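PDB 3D9Y: profilin from Schizosaccharomyces pombe, which binds monomeric actin, promoting or preventing its polymerization according to concentration, binds PIP2, and is essential for cytokinesis in fission yeast. Local coordinates for residues P41-G46 and G61-G66; S78-L83 and G87-A92. All blocks are in the same frame, centred on the assembly; numbering follows the deposited sequence.

Contact 1 (P41-G46 and G61-G66); sequences PQEIQG and GIILAG
At the outer rim of the profilin fold, the first turn of helix 41-52 grips the turn that follows edge strand 62-64, and a single carboxylate, that of Glu43, does most of the work. Across the contact each of its oxygens takes one N-H of the turn. Gly66 N approaches Glu43 OE2 on the syn side and nearly in the carboxylate plane, at 3.0 Å with an N-H...O angle of 165°. The bond from Ala65 N to Glu43 OE1, 3.1 Å, is more bent and comes from above that plane. Beyond CG the chain of Glu43 is extended (chi2 171°), which carries the carboxylate across to the turn, while Glu43 CG rests 3.5 Å from Ile63 O. One water donates to both Glu43 O and Ile63 O, linking the two backbones. Ser40 N is a second donor to Glu43 OE1, so the acid ties the start of its own helix to the turn. Replaced by alanine, Glu43 would probably leave the amides of Ser40, Ala65 and Gly66 without this acceptor and the turn freer to move. Strand 62-64 ends the sheet beside strand 67-74, and buried Leu64 packs on Leu39 and reaches over to Ile88 of strand 86-92.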
loop_
_atom_site.group_PDB
_atom_site.type_symbol
_atom_site.label_atom_id
_atom_site.label_comp_id
_atom_site.label_asym_id
_atom_site.label_seq_id
_atom_site.Cartn_x
_atom_site.Cartn_y
_atom_site.Cartn_z
ATOM N N PRO A 41 3.432 5.542 13.068
ATOM C CA PRO A 41 2.106 6.142 13.259
ATOM C C PRO A 41 1.906 7.371 12.392
ATOM O O PRO A 41 0.845 7.553 11.791
ATOM C CB PRO A 41 2.114 6.541 14.735
ATOM C CG PRO A 41 3.035 5.570 15.375
ATOM C CD PRO A 41 4.114 5.318 14.360
ATOM N N GLN A 42 2.941 8.198 12.324
ATOM C CA GLN A 42 2.889 9.438 11.574
ATOM C C GLN A 42 2.729 9.151 10.078
ATOM O O GLN A 42 1.950 9.818 9.388
ATOM C CB GLN A 42 4.146 10.270 11.848
ATOM C CG GLN A 42 4.228 10.850 13.287
ATOM C CD GLN A 42 4.800 9.891 14.343
ATOM O OE1 GLN A 42 5.128 8.739 14.063
ATOM N NE2 GLN A 42 4.914 10.383 15.575
ATOM N N GLU A 43 3.451 8.143 9.592
ATOM C CA GLU A 43 3.353 7.721 8.191
ATOM C C GLU A 43 1.957 7.205 7.827
ATOM O O GLU A 43 1.391 7.621 6.814
ATOM C CB GLU A 43 4.425 6.673 7.862
ATOM C CG GLU A 43 5.825 7.276 7.693
ATOM C CD GLU A 43 6.925 6.223 7.582
ATOM O OE1 GLU A 43 6.666 5.043 7.878
ATOM O OE2 GLU A 43 8.060 6.598 7.208
ATOM N N ILE A 44 1.395 6.316 8.648
ATOM C CA ILE A 44 0.064 5.760 8.353
ATOM C C ILE A 44 -1.039 6.821 8.502
ATOM O O ILE A 44 -2.014 6.813 7.748
ATOM C CB ILE A 44 -0.259 4.487 9.179
ATOM C CG1 ILE A 44 -0.392 4.789 10.672
ATOM C CG2 ILE A 44 0.816 3.438 8.952
ATOM C CD1 ILE A 44 -0.943 3.615 11.473
ATOM N N GLN A 45 -0.873 7.733 9.462
ATOM C CA GLN A 45 -1.764 8.888 9.594
ATOM C C GLN A 45 -1.690 9.752 8.333
ATOM O O GLN A 45 -2.720 10.193 7.805
ATOM C CB GLN A 45 -1.424 9.708 10.854
ATOM C CG GLN A 45 -1.887 9.023 12.148
ATOM C CD GLN A 45 -1.206 9.541 13.406
ATOM O OE1 GLN A 45 -0.738 10.681 13.460
ATOM N NE2 GLN A 45 -1.157 8.693 14.442
ATOM N N GLY A 46 -0.475 9.964 7.835
ATOM C CA GLY A 46 -0.270 10.709 6.598
ATOM C C GLY A 46 -0.914 10.058 5.384
ATOM O O GLY A 46 -1.566 10.727 4.575
ATOM N N GLY A 61 4.414 13.746 -2.034
ATOM C CA GLY A 61 4.947 12.415 -2.287
ATOM C C GLY A 61 4.364 11.439 -1.289
ATOM O O GLY A 61 3.521 11.803 -0.467
ATOM N N ILE A 62 4.829 10.198 -1.353
ATOM C CA ILE A 62 4.348 9.139 -0.479
ATOM C C ILE A 62 5.511 8.710 0.412
ATOM O O ILE A 62 6.508 8.192 -0.085
ATOM C CB ILE A 62 3.855 7.925 -1.302
ATOM C CG1 ILE A 62 2.804 8.354 -2.338
ATOM C CG2 ILE A 62 3.295 6.854 -0.373
ATOM C CD1 ILE A 62 2.784 7.495 -3.572
ATOM N N ILE A 63 5.396 8.941 1.719
ATOM C CA ILE A 63 6.475 8.625 2.657
ATOM C C ILE A 63 6.114 7.393 3.476
ATOM O O ILE A 63 5.198 7.440 4.297
ATOM C CB ILE A 63 6.789 9.804 3.610
ATOM C CG1 ILE A 63 7.021 11.095 2.803
ATOM C CG2 ILE A 63 8.006 9.472 4.464
ATOM C CD1 ILE A 63 7.619 12.250 3.592
ATOM N N LEU A 64 6.827 6.292 3.242
ATOM C CA LEU A 64 6.604 5.038 3.980
ATOM C C LEU A 64 7.933 4.315 4.226
ATOM O O LEU A 64 8.800 4.274 3.348
ATOM C CB LEU A 64 5.649 4.120 3.216
ATOM C CG LEU A 64 4.262 4.675 2.864
ATOM C CD1 LEU A 64 3.661 3.925 1.707
ATOM C CD2 LEU A 64 3.337 4.630 4.061
ATOM N N ALA A 65 8.079 3.752 5.424
ATOM C CA ALA A 65 9.314 3.090 5.837
ATOM C C ALA A 65 10.530 3.983 5.588
ATOM O O ALA A 65 11.549 3.538 5.063
ATOM C CB ALA A 65 9.467 1.748 5.123
ATOM N N GLY A 66 10.408 5.254 5.959
ATOM C CA GLY A 66 11.524 6.191 5.879
ATOM C C GLY A 66 11.962 6.543 4.466
ATOM O O GLY A 66 13.049 7.081 4.272
HETATM O O HOH W 1 2.886 8.790 4.929
#

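Contact 2 (S78-L83 and G87-A92); sequences SIYGKL and GIICVA
Ile79 and Cys90 form one of two hydrogen-bonded pairs that join strand 78-83 to strand 87-92, whose directions differ by 172°. Ile79 N to Cys90 O is almost straight, 174° at the hydrogen, and lies in the carbonyl plane, while the return bond from Cys90 N to Ile79 O is more bent. Gly81 and Ile88 form the other pair, where Gly81 N reaches Ile88 O at 2.9 Å and Ile88 N meets Gly81 O from well above the carbonyl plane. Between these pairs, Tyr80 CA lies 3.4 Å from Ile88 O in a CA-H...O contact; beyond the Ile79-Cys90 pair, Ser78 CA makes a similar one with Cys90 O.

Apolar packing differs on the two faces. On the face of Tyr80, Ile89 and Val91, the CD1 methyl of Ile89 sits over the tyrosine ring, 4.0 Å from its centroid, in a CH-pi contact displaced toward the rim. The first torsion of Ile89 sets CG1 beside the backbone N, and chi2, -64°, then turns CD1 over the ring; the other branch joins in, for Ile89 CG2 touches Tyr80 CE1 at 3.6 Å. Val91 CG2 approaches the ring edge more distantly. On the other face, Ile79 CB and Cys90 CB are 4.2 Å apart, both side chains pack on Phe51 of helix 41-52, and Ile88 CG2 lies 3.6 Å from Gly81 N; a side chain at Gly81 would meet that methyl tightly.

Polar ends are satisfied beyond the hairpin: Ser78 OG and Tyr80 OH both bond Glu116 OE2 on helix 108-125. This is an antiparallel beta hairpin inside the central sheet of the profilin fold, with helix 108-125 against its Tyr80 and Val91 face and helix 41-52 against its Ile79 and Cys90 face.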
loop_
_atom_site.group_PDB
_atom_site.type_symbol
_atom_site.label_atom_id
_atom_site.label_comp_id
_atom_site.label_asym_id
_atom_site.label_seq_id
_atom_site.Cartn_x
_atom_site.Cartn_y
_atom_site.Cartn_z
ATOM N N SER A 78 -6.867 4.587 -4.601
ATOM C CA SER A 78 -5.569 4.109 -5.082
ATOM C C SER A 78 -4.534 5.238 -5.062
ATOM O O SER A 78 -4.795 6.320 -5.596
ATOM C CB SER A 78 -5.727 3.576 -6.511
ATOM O OG SER A 78 -6.695 2.544 -6.587
ATOM N N ILE A 79 -3.396 4.988 -4.406
ATOM C CA ILE A 79 -2.237 5.904 -4.372
ATOM C C ILE A 79 -1.001 5.084 -4.730
ATOM O O ILE A 79 -0.662 4.144 -4.019
ATOM C CB ILE A 79 -2.056 6.534 -2.989
ATOM C CG1 ILE A 79 -3.222 7.483 -2.691
ATOM C CG2 ILE A 79 -0.703 7.297 -2.904
ATOM C CD1 ILE A 79 -3.281 7.986 -1.278
ATOM N N TYR A 80 -0.384 5.400 -5.863
ATOM C CA TYR A 80 0.754 4.638 -6.379
ATOM C C TYR A 80 1.957 5.571 -6.457
ATOM O O TYR A 80 1.815 6.743 -6.801
ATOM C CB TYR A 80 0.538 4.117 -7.792
ATOM C CG TYR A 80 -0.654 3.219 -8.072
ATOM C CD1 TYR A 80 -1.437 2.669 -7.054
ATOM C CD2 TYR A 80 -0.991 2.922 -9.380
ATOM C CE1 TYR A 80 -2.534 1.838 -7.344
ATOM C CE2 TYR A 80 -2.080 2.106 -9.686
ATOM C CZ TYR A 80 -2.848 1.562 -8.663
ATOM O OH TYR A 80 -3.919 0.751 -8.967
ATOM N N GLY A 81 3.137 5.032 -6.196
ATOM C CA GLY A 81 4.372 5.810 -6.303
ATOM C C GLY A 81 5.501 5.022 -6.934
ATOM O O GLY A 81 5.432 3.786 -7.067
ATOM N N LYS A 82 6.549 5.744 -7.322
ATOM C CA LYS A 82 7.731 5.124 -7.883
ATOM C C LYS A 82 8.988 5.764 -7.299
ATOM O O LYS A 82 8.981 6.931 -6.905
ATOM C CB LYS A 82 7.734 5.223 -9.416
ATOM C CG LYS A 82 7.915 6.597 -9.984
ATOM C CD LYS A 82 8.032 6.565 -11.523
ATOM C CE LYS A 82 8.637 7.840 -12.066
ATOM N NZ LYS A 82 8.357 8.049 -13.520
ATOM N N LEU A 83 10.045 4.971 -7.240
ATOM C CA LEU A 83 11.363 5.439 -6.830
ATOM C C LEU A 83 12.342 4.602 -7.618
ATOM O O LEU A 83 12.467 3.388 -7.394
ATOM C CB LEU A 83 11.546 5.266 -5.330
ATOM C CG LEU A 83 12.651 6.042 -4.634
ATOM C CD1 LEU A 83 12.524 7.547 -4.888
ATOM C CD2 LEU A 83 12.588 5.728 -3.157
ATOM N N GLY A 87 8.689 0.559 -6.824
ATOM C CA GLY A 87 7.514 1.368 -6.524
ATOM C C GLY A 87 6.646 0.798 -5.434
ATOM O O GLY A 87 6.984 -0.208 -4.790
ATOM N N ILE A 88 5.522 1.462 -5.236
ATOM C CA ILE A 88 4.660 1.213 -4.111
ATOM C C ILE A 88 3.225 1.380 -4.585
ATOM O O ILE A 88 2.924 2.306 -5.332
ATOM C CB ILE A 88 5.021 2.187 -2.949
ATOM C CG1 ILE A 88 4.434 1.713 -1.621
ATOM C CG2 ILE A 88 4.616 3.613 -3.259
ATOM C CD1 ILE A 88 5.407 0.950 -0.769
ATOM N N ILE A 89 2.373 0.447 -4.165
ATOM C CA ILE A 89 0.941 0.433 -4.501
ATOM C C ILE A 89 0.144 0.415 -3.202
ATOM O O ILE A 89 0.270 -0.525 -2.408
ATOM C CB ILE A 89 0.592 -0.849 -5.260
ATOM C CG1 ILE A 89 1.474 -1.017 -6.503
ATOM C CG2 ILE A 89 -0.939 -0.916 -5.577
ATOM C CD1 ILE A 89 1.320 0.038 -7.594
ATOM N N CYS A 90 -0.642 1.455 -2.983
ATOM C CA CYS A 90 -1.480 1.581 -1.797
ATOM C C CYS A 90 -2.953 1.593 -2.217
ATOM O O CYS A 90 -3.357 2.404 -3.038
ATOM C CB CYS A 90 -1.160 2.864 -1.058
ATOM S SG CYS A 90 0.568 3.049 -0.596
ATOM N N VAL A 91 -3.751 0.714 -1.617
ATOM C CA VAL A 91 -5.142 0.564 -2.019
ATOM C C VAL A 91 -6.024 0.472 -0.777
ATOM O O VAL A 91 -5.805 -0.373 0.099
ATOM C CB VAL A 91 -5.347 -0.657 -2.912
ATOM C CG1 VAL A 91 -6.778 -0.698 -3.440
ATOM C CG2 VAL A 91 -4.367 -0.625 -4.084
ATOM N N ALA A 92 -7.021 1.347 -0.712
ATOM C CA ALA A 92 -7.921 1.402 0.441
ATOM C C ALA A 92 -9.142 0.494 0.266
ATOM O O ALA A 92 -9.744 0.429 -0.810
ATOM C CB ALA A 92 -8.356 2.846 0.682
#

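Contacts 1 and 2 follow one another along the chain, and their centres are 12 Å apart. Both reach the same antiparallel sheet: 78-83 and 87-92 are neighbouring strands within it, whereas 61-66 contains one of its edge strands, 62-64, with strand 67-74 between. The joint is apolar. Ile62 CD1 packs 3.6 Å from Ile79 CG2 and 3.5 Å from Tyr80 O, and Leu64 CD1 lies 4.0 Å from Cys90 SG. Thus the edge strand turns its buried side chains onto the hairpin face that carries Ile79 and Cys90, while its closing turn is held by the helix. The pair illustrates how a strand beside a polar surface clamp can share a hydrophobic layer with a buried hairpin.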